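Local coordinates for secreted protein (Streptomyces lividans TK24, PDB 5LXZ) that binds copper and probably works as a copper-radical oxidase of the AA5 family, related to galactose oxidase, at residues P510-G515 with Y584-T589; G525-R530 with E599-P604; K536-I541 with L568-P573. The protein carries 1 engineered substitution. All blocks are in the same frame, centred on the assembly; numbering follows the deposited sequence.

Interaction 1: P510-G515 with Y584-T589; sequences PDLSGG and YMMFVT
Leu-512 lays its forked end over strand 582-590, where its CD2 methyl settles between Met-586 and Val-588. The first torsion, chi1 -176°, sets CG beside the leucine's own carbonyl carbon and brings CD2 to 4.0 Å from CE of Met-586 and 4.0 Å from CG1 of Val-588. The same methyl rests on the strand backbone as well, 3.7 Å from the carbonyl O of Met-586, so the leucine touches both main chain and side chains. The second methyl, CD1, adds a looser touch of 4.2 Å to Val-588 CG1. Leucine suits this place because its two methyls let one side chain span two residues that lie on the same face of the strand, with Phe-587 between them pointing away.

Met-586 meets it at about a right angle; a bend at chi3 (77°) turns the terminal methyl toward the leucine, and the flexible thioether lets CE fit against a branched partner. Val-588 is shared. Its CG1 faces Leu-512, while CG2 lies 4.2 Å from CB of Pro-510, whose CG sits 3.8 Å from the carbonyl O of Val-588. The rigid pyrrolidine ring thus covers the far end of the contact.

No hydrogen bond joins the two segments. Val-588 N is bonded to Ser-596 OG, while the loop is tied down by Asp-511, whose carboxylate takes up the backbone N-H groups of Arg-530 and Ala-531. Leu-512 also rests on Phe-527, so that it joins a larger apolar cluster. Here a loop closes over a strand of the immunoglobulin-like E-set domain, the C-terminal domain of galactose oxidase-like proteins.

Interaction 2: G525-R530 with E599-P604; sequences GTFTSR and EWVRVP
The ring of Phe-527 is met obliquely, neither squarely on a face nor squarely at an edge, by two aliphatic groups of strand 599-603: Val-601 CG2 lies 4.0 Å from CZ, and Glu-599 CB lies 4.1 Å from CE2. The other flat group, the carboxylate of Glu-599, stands almost perpendicular to the ring, the two planes being 81° apart. Phenylalanine and glutamate run past each other in opposite directions, and it is the glutamate's CB that touches the aromatic carbon. CB of Phe-527 points toward 599-603, and chi1 of -66° sets the ring beside its own backbone N, with CZ and CE2 leading. Strands 524-528 and 599-603 are not paired here; the CA atoms of Phe-527 and Glu-599 are 9.3 Å apart, a separation consistent with two layers of the E-set beta sandwich facing each other across its core. A large, flat, wholly apolar side chain is well suited to bridging such a gap, and a branched valine offers a methyl to meet it without needing a long chain. Glutamate is the less obvious choice. Its chain bends at chi2, and OE1 accepts a hydrogen bond from the backbone N of Gly-515.

Interaction 3: K536-I541 with L568-P573; sequences KKVRLI and LTVTVP. With EDO (1,2-ethanediol), chain K.
Val-538 and Val-570 make the closest contact between these two segments, their CG1 methyls 3.9 Å apart and the side chains crossing at about a right angle. Their strands both flank 556-564 yet face each other across the core, consistent with a curled E-set sandwich. Either side of this point the fit is looser. Val-538 CG2 lies 4.3 Å from Leu-568 CD2, and Leu-540 CD2 the same distance from Val-572 CG1. Compact, beta-branched valine suits the centre; the longer leucines reach across where more span is needed.

All five touching residues are buried, whereas Lys-536 is exposed and Lys-537 partly so; both face Thr-589 in a classic bulge. Lys-537 and Arg-539 point away from the core and form salt bridges to Asp-416, linking this domain to the Kelch propeller. A 1,2-ethanediol, probably from the crystallisation liquor, sits at the strand backbone, bonded to Leu-559 O of strand 556-564 and, nearly straight at O2, to Val-538 N (3.0 Å, 174°). Its O1 lies in plane at the guanidinium edge, taking bonds from NH1 and NH2 of Arg-539. The same NH1 turns back to Val-538 O at 2.9 Å, 59° out of the carbonyl plane.

The three contacts share one apolar core. Interactions 1 and 2 have centres about 6 Å apart, and Asp-511 O meets Ser-529 OG at 2.7 Å, tying the 510-515 loop to 525-530. Interaction 3 lies about 8 Å from interaction 2 and about 9 Å from interaction 1, centre to centre; it joins them through Phe-527 CE1 and Val-570 CG2 (3.8 Å) and through Val-588 CG1 and Leu-568 CD2 (3.6 Å). Strand 582-590 lies between strands 599-603 and 535-541 in the sheet, so interactions 1, 2 and 3 draw on three adjacent strands. None of their segments supplies a copper ligand, although one ligand, His-548, comes directly after strand 545-547, which follows 535-541 in the chain.

Interaction 1: P510-G515 with Y584-T589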
ATOM      1  N   PRO A 510      32.010  -6.903   1.654  1.00 16.83           N
ATOM      2  CA  PRO A 510      32.233  -8.076   2.468  1.00 17.32           C
ATOM      3  C   PRO A 510      31.587  -9.310   1.864  1.00 18.26           C
ATOM      4  O   PRO A 510      30.484  -9.246   1.312  1.00 16.70           O
ATOM      5  CB  PRO A 510      31.586  -7.737   3.820  1.00 17.57           C
ATOM      6  CG  PRO A 510      30.850  -6.494   3.644  1.00 17.65           C
ATOM      7  CD  PRO A 510      31.264  -5.855   2.368  1.00 16.47           C
ATOM      8  N   ASP A 511      32.301 -10.420   1.939  1.00 17.45           N
ATOM      9  CA  ASP A 511      31.778 -11.703   1.516  1.00 19.35           C
ATOM     10  C   ASP A 511      30.915 -12.287   2.639  1.00 17.34           C
ATOM     11  O   ASP A 511      31.101 -11.984   3.815  1.00 18.27           O
ATOM     12  CB  ASP A 511      32.931 -12.657   1.175  1.00 20.06           C
ATOM     13  CG  ASP A 511      33.820 -12.946   2.380  1.00 21.24           C
ATOM     14  OD1 ASP A 511      34.424 -11.986   2.940  1.00 22.54           O
ATOM     15  OD2 ASP A 511      33.886 -14.131   2.802  1.00 22.34           O
ATOM     16  N   LEU A 512      29.976 -13.154   2.272  1.00 17.97           N
ATOM     17  CA  LEU A 512      29.120 -13.797   3.250  1.00 16.90           C
ATOM     18  C   LEU A 512      28.577 -15.093   2.671  1.00 18.48           C
ATOM     19  O   LEU A 512      27.995 -15.100   1.582  1.00 19.97           O
ATOM     20  CB  LEU A 512      27.960 -12.843   3.623  1.00 16.98           C
ATOM     21  CG  LEU A 512      27.018 -13.328   4.718  1.00 16.98           C
ATOM     22  CD1 LEU A 512      27.710 -13.467   6.058  1.00 17.67           C
ATOM     23  CD2 LEU A 512      25.855 -12.352   4.794  1.00 17.25           C
ATOM     24  N   SER A 513      28.798 -16.191   3.383  1.00 16.79           N
ATOM     25  CA  SER A 513      28.236 -17.469   2.982  1.00 18.46           C
ATOM     26  C   SER A 513      27.782 -18.223   4.203  1.00 18.77           C
ATOM     27  O   SER A 513      28.109 -17.847   5.334  1.00 18.52           O
ATOM     28  CB  SER A 513      29.264 -18.275   2.183  1.00 19.90           C
ATOM     29  OG  SER A 513      30.450 -18.413   2.912  1.00 24.41           O
ATOM     30  N   GLY A 514      27.007 -19.278   3.968  1.00 21.58           N
ATOM     31  CA  GLY A 514      26.437 -20.076   5.068  1.00 21.98           C
ATOM     32  C   GLY A 514      24.925 -20.141   5.102  1.00 22.79           C
ATOM     33  O   GLY A 514      24.379 -20.937   5.876  1.00 26.08           O
ATOM     34  N   GLY A 515      24.234 -19.334   4.282  1.00 21.52           N
ATOM     35  CA  GLY A 515      22.771 -19.455   4.113  1.00 21.97           C
ATOM     36  C   GLY A 515      22.363 -20.425   3.005  1.00 21.35           C
ATOM     37  O   GLY A 515      23.215 -20.824   2.191  1.00 22.77           O
ATOM     38  N   TYR A 584      13.846 -13.688   5.964  1.00  6.64           N
ATOM     39  CA  TYR A 584      14.525 -12.439   5.991  1.00  6.93           C
ATOM     40  C   TYR A 584      15.791 -12.512   5.162  1.00  7.24           C
ATOM     41  O   TYR A 584      16.441 -13.559   5.090  1.00  6.95           O
ATOM     42  CB  TYR A 584      14.966 -12.088   7.393  1.00  7.28           C
ATOM     43  CG  TYR A 584      13.857 -11.747   8.364  1.00  7.04           C
ATOM     44  CD1 TYR A 584      13.128 -12.755   8.984  1.00  7.39           C
ATOM     45  CD2 TYR A 584      13.530 -10.430   8.651  1.00  7.17           C
ATOM     46  CE1 TYR A 584      12.105 -12.453   9.850  1.00  7.26           C
ATOM     47  CE2 TYR A 584      12.516 -10.122   9.535  1.00  7.03           C
ATOM     48  CZ  TYR A 584      11.786 -11.119  10.117  1.00  7.26           C
ATOM     49  OH  TYR A 584      10.785 -10.795  11.014  1.00  8.37           O
ATOM     50  N   MET A 585      16.165 -11.368   4.591  1.00  7.08           N
ATOM     51  CA  MET A 585      17.515 -11.143   4.079  1.00  7.61           C
ATOM     52  C   MET A 585      18.443 -10.760   5.194  1.00  7.95           C
ATOM     53  O   MET A 585      18.159  -9.816   5.932  1.00  7.90           O
ATOM     54  CB  MET A 585      17.519 -10.048   3.056  1.00  7.83           C
ATOM     55  CG  MET A 585      16.872 -10.410   1.733  1.00  8.32           C
ATOM     56  SD  MET A 585      16.818  -9.035   0.575  1.00 10.09           S
ATOM     57  CE  MET A 585      15.562  -7.967   1.280  1.00  9.77           C
ATOM     58  N   MET A 586      19.591 -11.437   5.340  1.00  7.80           N
ATOM     59  CA  MET A 586      20.585 -10.999   6.283  1.00  8.47           C
ATOM     60  C   MET A 586      21.735 -10.357   5.535  1.00  8.54           C
ATOM     61  O   MET A 586      22.388 -11.008   4.711  1.00  8.49           O
ATOM     62  CB  MET A 586      21.097 -12.128   7.172  1.00  9.79           C
ATOM     63  CG  MET A 586      21.871 -11.569   8.363  1.00 10.68           C
ATOM     64  SD  MET A 586      22.664 -12.859   9.316  1.00 13.33           S
ATOM     65  CE  MET A 586      24.077 -13.253   8.297  1.00 14.35           C
ATOM     66  N   PHE A 587      21.988  -9.106   5.858  1.00  7.95           N
ATOM     67  CA  PHE A 587      23.088  -8.333   5.275  1.00  8.77           C
ATOM     68  C   PHE A 587      24.100  -8.022   6.374  1.00  9.92           C
ATOM     69  O   PHE A 587      23.738  -7.681   7.513  1.00  9.81           O
ATOM     70  CB  PHE A 587      22.604  -6.979   4.744  1.00  8.53           C
ATOM     71  CG  PHE A 587      21.768  -7.050   3.507  1.00  8.00           C
ATOM     72  CD1 PHE A 587      22.334  -6.985   2.245  1.00  8.36           C
ATOM     73  CD2 PHE A 587      20.359  -7.082   3.598  1.00  8.00           C
ATOM     74  CE1 PHE A 587      21.535  -6.978   1.095  1.00  8.50           C
ATOM     75  CE2 PHE A 587      19.586  -7.078   2.463  1.00  8.10           C
ATOM     76  CZ  PHE A 587      20.146  -6.981   1.231  1.00  8.17           C
ATOM     77  N   VAL A 588      25.386  -8.061   6.021  1.00 10.30           N
ATOM     78  CA  VAL A 588      26.415  -7.554   6.922  1.00 10.96           C
ATOM     79  C   VAL A 588      27.047  -6.357   6.254  1.00 10.95           C
ATOM     80  O   VAL A 588      27.271  -6.381   5.032  1.00 12.15           O
ATOM     81  CB  VAL A 588      27.438  -8.642   7.324  1.00 11.20           C
ATOM     82  CG1 VAL A 588      26.682  -9.857   7.861  1.00 11.59           C
ATOM     83  CG2 VAL A 588      28.373  -9.047   6.181  1.00 11.66           C
ATOM     84  N   THR A 589      27.351  -5.332   7.017  1.00 10.86           N
ATOM     85  CA  THR A 589      27.902  -4.126   6.453  1.00 12.49           C
ATOM     86  C   THR A 589      29.191  -3.797   7.182  1.00 12.57           C
ATOM     87  O   THR A 589      29.260  -3.900   8.417  1.00 12.14           O
ATOM     88  CB  THR A 589      26.864  -3.008   6.568  1.00 13.54           C
ATOM     89  OG1 THR A 589      25.713  -3.382   5.771  1.00 15.69           O
ATOM     90  CG2 THR A 589      27.368  -1.725   6.049  1.00 14.87           C
TER

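Interaction 2: G525-R530 with E599-P604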
ATOM      1  N   GLY A 525      23.326 -18.212  14.875  1.00 12.06           N
ATOM      2  CA  GLY A 525      23.819 -18.950  13.712  1.00 12.14           C
ATOM      3  C   GLY A 525      25.148 -18.379  13.287  1.00 12.43           C
ATOM      4  O   GLY A 525      25.471 -17.231  13.579  1.00 12.08           O
ATOM      5  N   THR A 526      25.974 -19.254  12.697  1.00 13.71           N
ATOM      6  CA  THR A 526      27.327 -18.897  12.309  1.00 14.38           C
ATOM      7  C   THR A 526      27.429 -18.968  10.792  1.00 13.38           C
ATOM      8  O   THR A 526      26.937 -19.887  10.148  1.00 15.59           O
ATOM      9  CB  THR A 526      28.341 -19.821  13.017  1.00 15.71           C
ATOM     10  OG1 THR A 526      28.218 -19.650  14.432  1.00 17.28           O
ATOM     11  CG2 THR A 526      29.782 -19.475  12.650  1.00 17.57           C
ATOM     12  N   PHE A 527      28.074 -17.955  10.247  1.00 12.87           N
ATOM     13  CA  PHE A 527      28.271 -17.746   8.833  1.00 13.52           C
ATOM     14  C   PHE A 527      29.769 -17.607   8.588  1.00 14.35           C
ATOM     15  O   PHE A 527      30.533 -17.334   9.508  1.00 15.12           O
ATOM     16  CB  PHE A 527      27.554 -16.460   8.400  1.00 14.09           C
ATOM     17  CG  PHE A 527      26.069 -16.545   8.506  1.00 14.25           C
ATOM     18  CD1 PHE A 527      25.442 -16.388   9.734  1.00 14.36           C
ATOM     19  CD2 PHE A 527      25.296 -16.834   7.368  1.00 14.94           C
ATOM     20  CE1 PHE A 527      24.052 -16.476   9.834  1.00 14.81           C
ATOM     21  CE2 PHE A 527      23.911 -16.931   7.468  1.00 15.41           C
ATOM     22  CZ  PHE A 527      23.305 -16.744   8.708  1.00 14.69           C
ATOM     23  N   THR A 528      30.162 -17.772   7.338  1.00 15.58           N
ATOM     24  CA  THR A 528      31.543 -17.525   6.929  1.00 16.55           C
ATOM     25  C   THR A 528      31.670 -16.188   6.244  1.00 16.10           C
ATOM     26  O   THR A 528      30.943 -15.886   5.282  1.00 16.98           O
ATOM     27  CB  THR A 528      32.023 -18.639   6.003  1.00 17.61           C
ATOM     28  OG1 THR A 528      31.914 -19.883   6.700  1.00 20.23           O
ATOM     29  CG2 THR A 528      33.479 -18.443   5.551  1.00 18.97           C
ATOM     30  N   SER A 529      32.618 -15.395   6.714  1.00 17.11           N
ATOM     31  CA  SER A 529      33.016 -14.201   6.005  1.00 17.30           C
ATOM     32  C   SER A 529      34.515 -14.022   6.189  1.00 18.07           C
ATOM     33  O   SER A 529      34.958 -13.842   7.315  1.00 17.83           O
ATOM     34  CB  SER A 529      32.318 -12.963   6.554  1.00 17.08           C
ATOM     35  OG  SER A 529      32.781 -11.810   5.881  1.00 18.37           O
ATOM     36  N   ARG A 530      35.263 -14.075   5.098  1.00 19.58           N
ATOM     37  CA  ARG A 530      36.690 -13.697   5.155  1.00 23.16           C
ATOM     38  C   ARG A 530      36.868 -12.274   5.708  1.00 23.05           C
ATOM     39  O   ARG A 530      37.846 -11.985   6.413  1.00 24.87           O
ATOM     40  CB  ARG A 530      37.331 -13.848   3.779  1.00 25.44           C
ATOM     41  CG  ARG A 530      37.436 -15.299   3.341  1.00 29.46           C
ATOM     42  CD  ARG A 530      38.073 -15.416   1.959  1.00 32.64           C
ATOM     43  NE  ARG A 530      37.235 -14.816   0.912  1.00 34.99           N
ATOM     44  CZ  ARG A 530      36.216 -15.415   0.286  1.00 35.95           C
ATOM     45  NH1 ARG A 530      35.853 -16.665   0.572  1.00 37.59           N
ATOM     46  NH2 ARG A 530      35.538 -14.745  -0.642  1.00 37.88           N
ATOM     47  N   GLU A 599      22.238 -13.188   2.669  1.00  9.85           N
ATOM     48  CA  GLU A 599      21.895 -14.581   2.847  1.00 11.33           C
ATOM     49  C   GLU A 599      20.503 -14.652   3.401  1.00 10.73           C
ATOM     50  O   GLU A 599      20.137 -13.827   4.243  1.00 11.61           O
ATOM     51  CB  GLU A 599      22.853 -15.250   3.833  1.00 13.92           C
ATOM     52  CG  GLU A 599      24.287 -15.276   3.353  1.00 16.54           C
ATOM     53  CD  GLU A 599      24.458 -16.170   2.151  1.00 20.07           C
ATOM     54  OE1 GLU A 599      24.361 -17.397   2.339  1.00 24.46           O
ATOM     55  OE2 GLU A 599      24.638 -15.665   1.018  1.00 24.56           O
ATOM     56  N   TRP A 600      19.757 -15.661   3.003  1.00  9.41           N
ATOM     57  CA  TRP A 600      18.401 -15.868   3.524  1.00  9.16           C
ATOM     58  C   TRP A 600      18.364 -16.591   4.857  1.00  9.09           C
ATOM     59  O   TRP A 600      19.040 -17.623   5.048  1.00  9.78           O
ATOM     60  CB  TRP A 600      17.537 -16.575   2.496  1.00  8.81           C
ATOM     61  CG  TRP A 600      17.137 -15.706   1.345  1.00  8.88           C
ATOM     62  CD1 TRP A 600      17.781 -15.574   0.158  1.00  9.44           C
ATOM     63  CD2 TRP A 600      16.092 -14.745   1.327  1.00  8.90           C
ATOM     64  NE1 TRP A 600      17.168 -14.662  -0.631  1.00 10.08           N
ATOM     65  CE2 TRP A 600      16.133 -14.109   0.069  1.00  8.86           C
ATOM     66  CE3 TRP A 600      15.087 -14.391   2.226  1.00  8.70           C
ATOM     67  CZ2 TRP A 600      15.204 -13.173  -0.320  1.00  8.61           C
ATOM     68  CZ3 TRP A 600      14.172 -13.421   1.841  1.00  8.45           C
ATOM     69  CH2 TRP A 600      14.251 -12.810   0.590  1.00  8.73           C
ATOM     70  N   VAL A 601      17.546 -16.093   5.778  1.00  8.01           N
ATOM     71  CA  VAL A 601      17.400 -16.636   7.121  1.00  8.20           C
ATOM     72  C   VAL A 601      15.916 -16.805   7.393  1.00  8.26           C
ATOM     73  O   VAL A 601      15.124 -15.856   7.195  1.00  8.16           O
ATOM     74  CB  VAL A 601      18.023 -15.725   8.173  1.00  8.94           C
ATOM     75  CG1 VAL A 601      17.705 -16.185   9.598  1.00  9.76           C
ATOM     76  CG2 VAL A 601      19.512 -15.703   7.960  1.00  9.56           C
ATOM     77  N   ARG A 602      15.521 -18.003   7.791  1.00  7.95           N
ATOM     78  CA  ARG A 602      14.166 -18.252   8.226  1.00  8.04           C
ATOM     79  C   ARG A 602      14.102 -18.188   9.719  1.00  7.87           C
ATOM     80  O   ARG A 602      14.834 -18.875  10.420  1.00  8.70           O
ATOM     81  CB  ARG A 602      13.678 -19.611   7.746  1.00  9.02           C
ATOM     82  CG  ARG A 602      12.202 -19.826   8.026  1.00 10.08           C
ATOM     83  CD  ARG A 602      11.718 -21.171   7.561  1.00 11.63           C
ATOM     84  NE  ARG A 602      12.184 -22.284   8.352  1.00 14.05           N
ATOM     85  CZ  ARG A 602      11.580 -22.769   9.445  1.00 14.85           C
ATOM     86  NH1 ARG A 602      10.509 -22.193   9.950  1.00 14.20           N
ATOM     87  NH2 ARG A 602      12.092 -23.836  10.057  1.00 16.42           N
ATOM     88  N   VAL A 603      13.167 -17.408  10.225  1.00  7.77           N
ATOM     89  CA  VAL A 603      12.864 -17.344  11.659  1.00  7.91           C
ATOM     90  C   VAL A 603      11.562 -18.080  11.891  1.00  8.61           C
ATOM     91  O   VAL A 603      10.511 -17.692  11.389  1.00  8.41           O
ATOM     92  CB  VAL A 603      12.778 -15.886  12.126  1.00  8.01           C
ATOM     93  CG1 VAL A 603      12.397 -15.803  13.576  1.00  8.03           C
ATOM     94  CG2 VAL A 603      14.061 -15.132  11.849  1.00  7.64           C
ATOM     95  N   PRO A 604      11.578 -19.148  12.677  1.00  9.46           N
ATOM     96  CA  PRO A 604      10.334 -19.896  12.948  1.00 11.26           C
ATOM     97  C   PRO A 604       9.276 -19.112  13.689  1.00 14.04           C
ATOM     98  O   PRO A 604       9.584 -18.105  14.333  1.00 13.65           O
ATOM     99  CB  PRO A 604      10.796 -21.040  13.854  1.00 10.99           C
ATOM    100  CG  PRO A 604      12.223 -21.180  13.602  1.00 10.93           C
ATOM    101  CD  PRO A 604      12.767 -19.828  13.228  1.00  9.93           C
ATOM    102  OXT PRO A 604       8.056 -19.455  13.609  1.00 19.44           O
TER

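Interaction 3: K536-I541 with L568-P573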
ATOM      1  N   LYS A 536      30.580  -4.173  10.904  1.00 13.36           N
ATOM      2  CA  LYS A 536      30.094  -3.285  11.936  1.00 15.28           C
ATOM      3  C   LYS A 536      28.618  -3.425  12.243  1.00 13.71           C
ATOM      4  O   LYS A 536      28.188  -3.077  13.343  1.00 13.82           O
ATOM      5  CB  LYS A 536      30.359  -1.820  11.580  1.00 17.27           C
ATOM      6  CG  LYS A 536      31.830  -1.466  11.521  1.00 21.23           C
ATOM      7  CD  LYS A 536      32.590  -1.644  12.843  1.00 22.61           C
ATOM      8  CE  LYS A 536      32.115  -0.712  13.925  0.50 24.02           C
ATOM      9  NZ  LYS A 536      33.176  -0.610  14.977  0.50 25.36           N
ATOM     10  N   LYS A 537      27.848  -3.893  11.262  1.00 12.89           N
ATOM     11  CA  LYS A 537      26.390  -3.980  11.394  1.00 12.85           C
ATOM     12  C   LYS A 537      25.922  -5.257  10.764  1.00 11.05           C
ATOM     13  O   LYS A 537      26.390  -5.634   9.703  1.00 11.04           O
ATOM     14  CB  LYS A 537      25.698  -2.847  10.652  1.00 14.57           C
ATOM     15  CG  LYS A 537      25.811  -1.488  11.278  1.00 16.81           C
ATOM     16  CD  LYS A 537      25.066  -0.491  10.418  1.00 17.78           C
ATOM     17  CE  LYS A 537      25.270   0.896  10.928  1.00 19.20           C
ATOM     18  NZ  LYS A 537      24.626   1.816   9.974  1.00 19.87           N
ATOM     19  N   VAL A 538      24.958  -5.900  11.415  1.00  9.59           N
ATOM     20  CA  VAL A 538      24.265  -7.028  10.819  1.00  9.32           C
ATOM     21  C   VAL A 538      22.779  -6.654  10.886  1.00  9.16           C
ATOM     22  O   VAL A 538      22.274  -6.260  11.947  1.00  9.04           O
ATOM     23  CB  VAL A 538      24.539  -8.328  11.588  1.00  9.47           C
ATOM     24  CG1 VAL A 538      23.777  -9.519  11.016  1.00  9.76           C
ATOM     25  CG2 VAL A 538      26.045  -8.625  11.561  1.00 10.12           C
ATOM     26  N   ARG A 539      22.087  -6.821   9.771  1.00  8.90           N
ATOM     27  CA  ARG A 539      20.674  -6.477   9.672  1.00  9.16           C
ATOM     28  C   ARG A 539      19.893  -7.636   9.074  1.00  9.46           C
ATOM     29  O   ARG A 539      20.294  -8.214   8.053  1.00  8.76           O
ATOM     30  CB  ARG A 539      20.516  -5.233   8.795  1.00  9.23           C
ATOM     31  CG  ARG A 539      21.132  -3.968   9.327  1.00  9.81           C
ATOM     32  CD  ARG A 539      20.410  -3.513  10.582  1.00  9.90           C
ATOM     33  NE  ARG A 539      20.993  -2.305  11.180  1.00 10.70           N
ATOM     34  CZ  ARG A 539      21.874  -2.300  12.178  1.00 10.88           C
ATOM     35  NH1 ARG A 539      22.366  -3.411  12.689  1.00 10.82           N
ATOM     36  NH2 ARG A 539      22.317  -1.129  12.639  1.00 11.52           N
ATOM     37  N   LEU A 540      18.767  -7.935   9.712  1.00  9.20           N
ATOM     38  CA  LEU A 540      17.806  -8.875   9.205  1.00  9.67           C
ATOM     39  C   LEU A 540      16.658  -8.071   8.617  1.00  8.73           C
ATOM     40  O   LEU A 540      16.009  -7.336   9.344  1.00  8.37           O
ATOM     41  CB  LEU A 540      17.352  -9.714  10.356  1.00 12.00           C
ATOM     42  CG  LEU A 540      16.981 -11.111  10.177  1.00 13.71           C
ATOM     43  CD1 LEU A 540      18.039 -11.956   9.463  1.00 13.13           C
ATOM     44  CD2 LEU A 540      16.568 -11.730  11.522  1.00 13.04           C
ATOM     45  N   ILE A 541      16.492  -8.119   7.302  1.00  7.54           N
ATOM     46  CA  ILE A 541      15.539  -7.241   6.614  1.00  7.54           C
ATOM     47  C   ILE A 541      14.445  -8.082   6.006  1.00  7.41           C
ATOM     48  O   ILE A 541      14.704  -8.977   5.182  1.00  7.44           O
ATOM     49  CB  ILE A 541      16.224  -6.385   5.552  1.00  7.77           C
ATOM     50  CG1 ILE A 541      17.421  -5.681   6.184  1.00  8.08           C
ATOM     51  CG2 ILE A 541      15.198  -5.428   4.963  1.00  7.96           C
ATOM     52  CD1 ILE A 541      18.060  -4.628   5.329  1.00  7.97           C
ATOM     53  N   LEU A 568      31.447 -15.522  11.541  1.00 14.04           N
ATOM     54  CA  LEU A 568      30.586 -14.491  12.067  1.00 14.04           C
ATOM     55  C   LEU A 568      29.390 -15.172  12.710  1.00 12.55           C
ATOM     56  O   LEU A 568      28.640 -15.859  12.031  1.00 13.03           O
ATOM     57  CB  LEU A 568      30.138 -13.613  10.919  1.00 14.76           C
ATOM     58  CG  LEU A 568      29.377 -12.393  11.394  1.00 16.38           C
ATOM     59  CD1 LEU A 568      30.298 -11.331  11.984  1.00 17.71           C
ATOM     60  CD2 LEU A 568      28.591 -11.792  10.252  1.00 16.43           C
ATOM     61  N   THR A 569      29.234 -14.995  14.018  1.00 12.37           N
ATOM     62  CA  THR A 569      28.088 -15.567  14.755  1.00 12.70           C
ATOM     63  C   THR A 569      27.121 -14.439  15.018  1.00 12.08           C
ATOM     64  O   THR A 569      27.482 -13.447  15.595  1.00 12.86           O
ATOM     65  CB  THR A 569      28.536 -16.206  16.048  1.00 14.15           C
ATOM     66  OG1 THR A 569      29.405 -17.281  15.665  1.00 15.76           O
ATOM     67  CG2 THR A 569      27.376 -16.763  16.830  1.00 14.98           C
ATOM     68  N   VAL A 570      25.872 -14.639  14.646  1.00 11.35           N
ATOM     69  CA  VAL A 570      24.838 -13.612  14.836  1.00 11.64           C
ATOM     70  C   VAL A 570      23.775 -14.156  15.763  1.00 11.08           C
ATOM     71  O   VAL A 570      23.557 -15.355  15.802  1.00 11.54           O
ATOM     72  CB  VAL A 570      24.213 -13.193  13.489  1.00 11.28           C
ATOM     73  CG1 VAL A 570      25.287 -12.767  12.516  1.00 11.28           C
ATOM     74  CG2 VAL A 570      23.392 -14.300  12.863  1.00 11.37           C
ATOM     75  N   THR A 571      23.092 -13.263  16.467  1.00 10.68           N
ATOM     76  CA  THR A 571      22.023 -13.680  17.381  1.00 10.40           C
ATOM     77  C   THR A 571      20.771 -12.883  17.030  1.00  9.60           C
ATOM     78  O   THR A 571      20.807 -11.685  16.945  1.00 10.60           O
ATOM     79  CB  THR A 571      22.434 -13.461  18.854  1.00 11.50           C
ATOM     80  OG1 THR A 571      23.659 -14.196  19.105  1.00 12.10           O
ATOM     81  CG2 THR A 571      21.388 -13.959  19.821  1.00 12.00           C
ATOM     82  N   VAL A 572      19.678 -13.600  16.838  1.00  8.72           N
ATOM     83  CA  VAL A 572      18.413 -12.987  16.496  1.00  8.73           C
ATOM     84  C   VAL A 572      17.780 -12.464  17.778  1.00  8.76           C
ATOM     85  O   VAL A 572      17.686 -13.184  18.765  1.00  9.62           O
ATOM     86  CB  VAL A 572      17.494 -14.016  15.803  1.00  8.66           C
ATOM     87  CG1 VAL A 572      16.135 -13.405  15.481  1.00  8.83           C
ATOM     88  CG2 VAL A 572      18.117 -14.497  14.498  1.00  8.68           C
ATOM     89  N   PRO A 573      17.256 -11.234  17.749  1.00  8.11           N
ATOM     90  CA  PRO A 573      16.601 -10.709  18.929  1.00  8.62           C
ATOM     91  C   PRO A 573      15.368 -11.516  19.343  1.00  8.02           C
ATOM     92  O   PRO A 573      14.762 -12.203  18.532  1.00  8.54           O
ATOM     93  CB  PRO A 573      16.110  -9.333  18.472  1.00  8.53           C
ATOM     94  CG  PRO A 573      17.033  -8.940  17.438  1.00  8.52           C
ATOM     95  CD  PRO A 573      17.495 -10.185  16.750  1.00  8.34           C
TER
HETATM   96  C1  EDO K 710      23.909  -3.363  15.940  1.00 22.21           C
HETATM   97  O1  EDO K 710      23.804  -2.271  15.026  1.00 21.43           O
HETATM   98  C2  EDO K 710      24.825  -4.494  15.444  1.00 20.85           C
HETATM   99  O2  EDO K 710      24.367  -5.142  14.224  1.00 14.77           O